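Long-range contacts in acetyl-CoA acetyltransferase (Elizabethkingia anophelis NUHP1, PDB 6BN2), which probably catalyses the reversible thiolase condensation of two acetyl-CoA molecules into acetoacetyl-CoA and free coenzyme A: residues 59-65 and 118-124; 72-76 and 87-91. All coordinates share one frame; numbering follows the deposited sequence.

Contact 1. Residues 59-65 and 118-124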
loop_
_atom_site.group_PDB
_atom_site.type_symbol
_atom_site.label_atom_id
_atom_site.label_comp_id
_atom_site.label_asym_id
_atom_site.label_seq_id
_atom_site.Cartn_x
_atom_site.Cartn_y
_atom_site.Cartn_z
ATOM N N VAL A 59 6.347 -6.633 7.920
ATOM C CA VAL A 59 6.925 -6.666 6.579
ATOM C C VAL A 59 6.168 -5.634 5.764
ATOM O O VAL A 59 4.944 -5.752 5.619
ATOM C CB VAL A 59 6.777 -8.043 5.911
ATOM C CG1 VAL A 59 7.324 -8.002 4.464
ATOM C CG2 VAL A 59 7.480 -9.160 6.717
ATOM N N TYR A 60 6.882 -4.652 5.208
ATOM C CA TYR A 60 6.295 -3.671 4.292
ATOM C C TYR A 60 6.943 -3.858 2.933
ATOM O O TYR A 60 8.167 -3.739 2.820
ATOM C CB TYR A 60 6.540 -2.230 4.737
ATOM C CG TYR A 60 5.906 -1.796 6.044
ATOM C CD1 TYR A 60 6.303 -0.605 6.639
ATOM C CD2 TYR A 60 4.934 -2.568 6.685
ATOM C CE1 TYR A 60 5.753 -0.175 7.824
ATOM C CE2 TYR A 60 4.381 -2.145 7.889
ATOM C CZ TYR A 60 4.786 -0.948 8.451
ATOM O OH TYR A 60 4.225 -0.491 9.639
ATOM N N MET A 61 6.145 -4.145 1.905
ATOM C CA MET A 61 6.695 -4.314 0.560
ATOM C C MET A 61 6.027 -3.361 -0.417
ATOM O O MET A 61 4.797 -3.386 -0.573
ATOM C CB MET A 61 6.536 -5.758 0.067
ATOM C CG MET A 61 7.393 -6.756 0.851
ATOM S SD MET A 61 9.198 -6.488 0.685
ATOM C CE MET A 61 9.504 -7.380 -0.861
ATOM N N GLY A 62 6.843 -2.564 -1.104
ATOM C CA GLY A 62 6.334 -1.771 -2.219
ATOM C C GLY A 62 5.929 -2.667 -3.382
ATOM O O GLY A 62 6.559 -3.684 -3.657
ATOM N N ASN A 63 4.846 -2.278 -4.060
ATOM C CA ASN A 63 4.307 -3.096 -5.148
ATOM C C ASN A 63 3.283 -2.241 -5.887
ATOM O O ASN A 63 2.237 -1.937 -5.323
ATOM C CB ASN A 63 3.696 -4.356 -4.532
ATOM C CG ASN A 63 3.275 -5.411 -5.548
ATOM O OD1 ASN A 63 3.645 -5.411 -6.739
ATOM N ND2 ASN A 63 2.506 -6.337 -5.061
ATOM N N VAL A 64 3.600 -1.789 -7.105
ATOM C CA VAL A 64 2.759 -0.786 -7.753
ATOM C C VAL A 64 1.598 -1.438 -8.491
ATOM O O VAL A 64 0.489 -0.877 -8.550
ATOM C CB VAL A 64 3.599 0.066 -8.710
ATOM C CG1 VAL A 64 2.703 1.078 -9.437
ATOM C CG2 VAL A 64 4.689 0.780 -7.915
ATOM N N LEU A 65 1.831 -2.613 -9.076
ATOM C CA LEU A 65 0.898 -3.227 -10.024
ATOM C C LEU A 65 0.483 -4.575 -9.446
ATOM O O LEU A 65 1.068 -5.621 -9.745
ATOM C CB LEU A 65 1.565 -3.342 -11.432
ATOM C CG LEU A 65 1.959 -1.954 -11.948
ATOM C CD1 LEU A 65 2.909 -2.056 -13.128
ATOM C CD2 LEU A 65 0.721 -1.117 -12.324
ATOM N N ILE A 118 12.152 -5.189 11.571
ATOM C CA ILE A 118 11.126 -5.069 10.541
ATOM C C ILE A 118 11.789 -5.220 9.176
ATOM O O ILE A 118 12.937 -4.801 8.982
ATOM C CB ILE A 118 10.366 -3.729 10.699
ATOM C CG1 ILE A 118 9.261 -3.584 9.637
ATOM C CG2 ILE A 118 11.308 -2.526 10.682
ATOM C CD1 ILE A 118 8.235 -2.471 10.004
ATOM N N VAL A 119 11.078 -5.862 8.241
ATOM C CA VAL A 119 11.536 -6.011 6.857
ATOM C C VAL A 119 10.846 -4.955 6.011
ATOM O O VAL A 119 9.628 -4.753 6.135
ATOM C CB VAL A 119 11.220 -7.415 6.310
ATOM C CG1 VAL A 119 11.355 -7.449 4.777
ATOM C CG2 VAL A 119 12.109 -8.487 6.971
ATOM N N ALA A 120 11.612 -4.285 5.144
ATOM C CA ALA A 120 11.020 -3.346 4.194
ATOM C C ALA A 120 11.695 -3.521 2.844
ATOM O O ALA A 120 12.914 -3.704 2.768
ATOM C CB ALA A 120 11.157 -1.881 4.667
ATOM N N GLY A 121 10.909 -3.420 1.778
ATOM C CA GLY A 121 11.476 -3.585 0.448
ATOM C C GLY A 121 10.422 -3.368 -0.613
ATOM O O GLY A 121 9.479 -2.597 -0.411
ATOM N N GLY A 122 10.578 -4.038 -1.748
ATOM C CA GLY A 122 9.647 -3.851 -2.846
ATOM C C GLY A 122 9.825 -4.943 -3.871
ATOM O O GLY A 122 10.837 -5.664 -3.883
ATOM N N MET A 123 8.821 -5.060 -4.736
ATOM C CA MET A 123 8.781 -6.162 -5.683
ATOM C C MET A 123 7.905 -5.762 -6.862
ATOM O O MET A 123 6.914 -5.046 -6.694
ATOM C CB MET A 123 8.231 -7.436 -5.008
ATOM C CG MET A 123 6.791 -7.275 -4.474
ATOM S SD MET A 123 6.378 -8.588 -3.299
ATOM C CE MET A 123 4.746 -8.023 -2.717
ATOM N N GLU A 124 8.251 -6.268 -8.043
ATOM C CA GLU A 124 7.427 -6.000 -9.212
ATOM C C GLU A 124 7.741 -7.044 -10.267
ATOM O O GLU A 124 8.908 -7.360 -10.510
ATOM C CB GLU A 124 7.679 -4.596 -9.784
ATOM C CG GLU A 124 6.444 -4.023 -10.497
ATOM C CD GLU A 124 5.413 -3.490 -9.498
ATOM O OE1 GLU A 124 5.736 -2.521 -8.765
ATOM O OE2 GLU A 124 4.306 -4.056 -9.427
#

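Contact 2. Residues 72-76 and 87-91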
loop_
_atom_site.group_PDB
_atom_site.type_symbol
_atom_site.label_atom_id
_atom_site.label_comp_id
_atom_site.label_asym_id
_atom_site.label_seq_id
_atom_site.Cartn_x
_atom_site.Cartn_y
_atom_site.Cartn_z
ATOM N N ALA A 72 -3.393 -10.532 -0.662
ATOM C CA ALA A 72 -2.319 -10.155 0.261
ATOM C C ALA A 72 -0.939 -10.421 -0.332
ATOM O O ALA A 72 -0.200 -11.277 0.165
ATOM C CB ALA A 72 -2.481 -10.903 1.589
ATOM N N PRO A 73 -0.563 -9.705 -1.388
ATOM C CA PRO A 73 0.761 -9.937 -1.993
ATOM C C PRO A 73 1.908 -9.857 -0.996
ATOM O O PRO A 73 2.861 -10.636 -1.117
ATOM C CB PRO A 73 0.867 -8.847 -3.073
ATOM C CG PRO A 73 -0.372 -8.026 -2.987
ATOM C CD PRO A 73 -1.365 -8.699 -2.102
ATOM N N ALA A 74 1.867 -8.942 -0.018
ATOM C CA ALA A 74 2.993 -8.893 0.911
ATOM C C ALA A 74 3.039 -10.127 1.810
ATOM O O ALA A 74 4.134 -10.560 2.208
ATOM C CB ALA A 74 2.956 -7.598 1.731
ATOM N N LYS A 75 1.882 -10.722 2.129
ATOM C CA LYS A 75 1.899 -11.977 2.881
ATOM C C LYS A 75 2.507 -13.096 2.052
ATOM O O LYS A 75 3.263 -13.933 2.568
ATOM C CB LYS A 75 0.481 -12.370 3.288
ATOM C CG LYS A 75 0.408 -13.670 4.120
ATOM C CD LYS A 75 0.976 -13.514 5.512
ATOM C CE LYS A 75 0.189 -12.458 6.297
ATOM N NZ LYS A 75 0.486 -12.492 7.761
ATOM N N GLN A 76 2.135 -13.166 0.769
ATOM C CA GLN A 76 2.695 -14.212 -0.085
ATOM C C GLN A 76 4.213 -14.131 -0.130
ATOM O O GLN A 76 4.904 -15.162 -0.071
ATOM C CB GLN A 76 2.126 -14.096 -1.497
ATOM C CG GLN A 76 0.622 -14.365 -1.591
ATOM C CD GLN A 76 0.172 -14.231 -3.013
ATOM O OE1 GLN A 76 0.576 -15.023 -3.874
ATOM N NE2 GLN A 76 -0.641 -13.201 -3.293
ATOM N N THR A 87 3.673 -13.411 11.322
ATOM C CA THR A 87 4.256 -12.150 10.862
ATOM C C THR A 87 3.221 -11.276 10.161
ATOM O O THR A 87 2.752 -11.646 9.072
ATOM C CB THR A 87 5.403 -12.416 9.891
ATOM O OG1 THR A 87 6.253 -13.441 10.423
ATOM C CG2 THR A 87 6.224 -11.138 9.670
ATOM N N PRO A 88 2.896 -10.094 10.689
ATOM C CA PRO A 88 2.051 -9.149 9.929
ATOM C C PRO A 88 2.740 -8.663 8.659
ATOM O O PRO A 88 3.968 -8.551 8.600
ATOM C CB PRO A 88 1.851 -7.985 10.909
ATOM C CG PRO A 88 2.044 -8.631 12.280
ATOM C CD PRO A 88 3.186 -9.602 12.045
ATOM N N THR A 89 1.934 -8.327 7.641
ATOM C CA THR A 89 2.493 -7.864 6.364
ATOM C C THR A 89 1.570 -6.838 5.710
ATOM O O THR A 89 0.344 -6.945 5.811
ATOM C CB THR A 89 2.691 -9.026 5.362
ATOM O OG1 THR A 89 1.414 -9.588 5.039
ATOM C CG2 THR A 89 3.562 -10.145 5.938
ATOM N N THR A 90 2.165 -5.887 4.977
ATOM C CA THR A 90 1.413 -4.839 4.270
ATOM C C THR A 90 2.115 -4.488 2.955
ATOM O O THR A 90 3.341 -4.400 2.909
ATOM C CB THR A 90 1.286 -3.569 5.147
ATOM O OG1 THR A 90 0.468 -3.854 6.291
ATOM C CG2 THR A 90 0.652 -2.384 4.374
ATOM N N ALA A 91 1.340 -4.260 1.898
ATOM C CA ALA A 91 1.889 -3.796 0.624
ATOM C C ALA A 91 1.629 -2.303 0.463
ATOM O O ALA A 91 0.541 -1.816 0.788
ATOM C CB ALA A 91 1.284 -4.566 -0.561
#

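Contact 1. Residues 59-65 and 118-124
Glu124 reaches across from the end of one strand to the loop that follows its neighbour, and its carboxylate takes two consecutive backbone N-H groups. Val64 N donates to Glu124 OE1 at 2.8 Å, on the syn lone pair, in a nearly straight bond of 166°. Leu65 N meets Glu124 OE2 at 2.9 Å, also on the syn side but 33° out of the carboxylate plane. A bend at chi2 (78°) turns the carboxylate back toward residues 63-65. Behind it, strand 59-62 and residues 118-124 of strand 117-125 run parallel, joined by four backbone hydrogen bonds; the shortest, Gly62 N to Gly121 O, is 2.7 Å. On the face bearing Tyr60 and Ala120, Ile118 CD1 sits over the Tyr60 ring, 4.1 Å from its centroid, in a CH-pi contact offset toward the rim. Helix 98-111 covers this face, and Met105 of the second subunit packs on Tyr60 too. On the other face Val59 and Val119 lie side by side, while Met61, bent at chi2 and chi3, folds over the glycines: its SD comes 3.6 Å from Gly121 C. The extended Met123 chain brings its CE to 4.0 Å from Met61 CB. Because two N-H donors, with a weak third from Gly359, converge on a buried carboxylate, Glu124 is probably stabilised as an anion, and the paired bonds would hold the backbone at Val64 and Leu65 in place.

Contact 2. Residues 72-76 and 87-91
The first turn of helix 73-80 lies against residues 87-91 as they enter strand 89-93, with CA atoms 5.2 Å apart at Ala74 and Ala91 and 5.4 Å apart at Lys75 and Thr89. Ala74 points its methyl toward the strand: CB rests 3.4 Å from Thr90 O and meets the methyl of Ala91, CB to CB, at 4.2 Å. Thr89 also points toward the helix. Its chi1 of 64° sets OG1 between its own backbone N and carbonyl carbon, where it faces the backbone of Lys75, 3.3 Å from Lys75 CA, while CG2 lies near Ala74 O. This is the close packing of a beta-alpha-beta unit, in which helix 73-80 connects the parallel neighbours 59-62 and 89-93; the small methyl groups of Ala74 and Ala91 are consistent with the close approach. Val59 of the first strand touches Thr89 as well. Lys75 leaves with CG anti to the backbone N, then bends at chi2 and chi3 so that its chain crosses Thr89 at about a right angle, CE passing 3.4 Å from Thr89 OG1. Its ammonium ends on Thr87, NZ donating to Thr87 O at 2.8 Å from a position tilted 32° out of the carbonyl plane. At the other end of the segment, Ala91 pairs with an antiparallel strand of the second subunit, carrying the sheet across the interface.

In the fold
Strand 59-62 of contact 1 lies between two others: 117-125, its partner in contact 1, along one edge, and 89-93 of contact 2 along the other. The centres of the two contacts are about 9 Å apart. Val59 O to Thr90 N (2.9 Å) and Met61 N to Thr90 O (3.0 Å) are probable hydrogen bonds joining them, and Met123 CE packs on Pro73 O at 3.6 Å. They differ in their distance from the active site. The Val64 side chain of contact 1 is about 8 Å from that of His356 and about 12 Å from that of Cys386, both predicted proton acceptors, whereas contact 2 lies away from these sites, at the edge where the sheet continues into the second subunit.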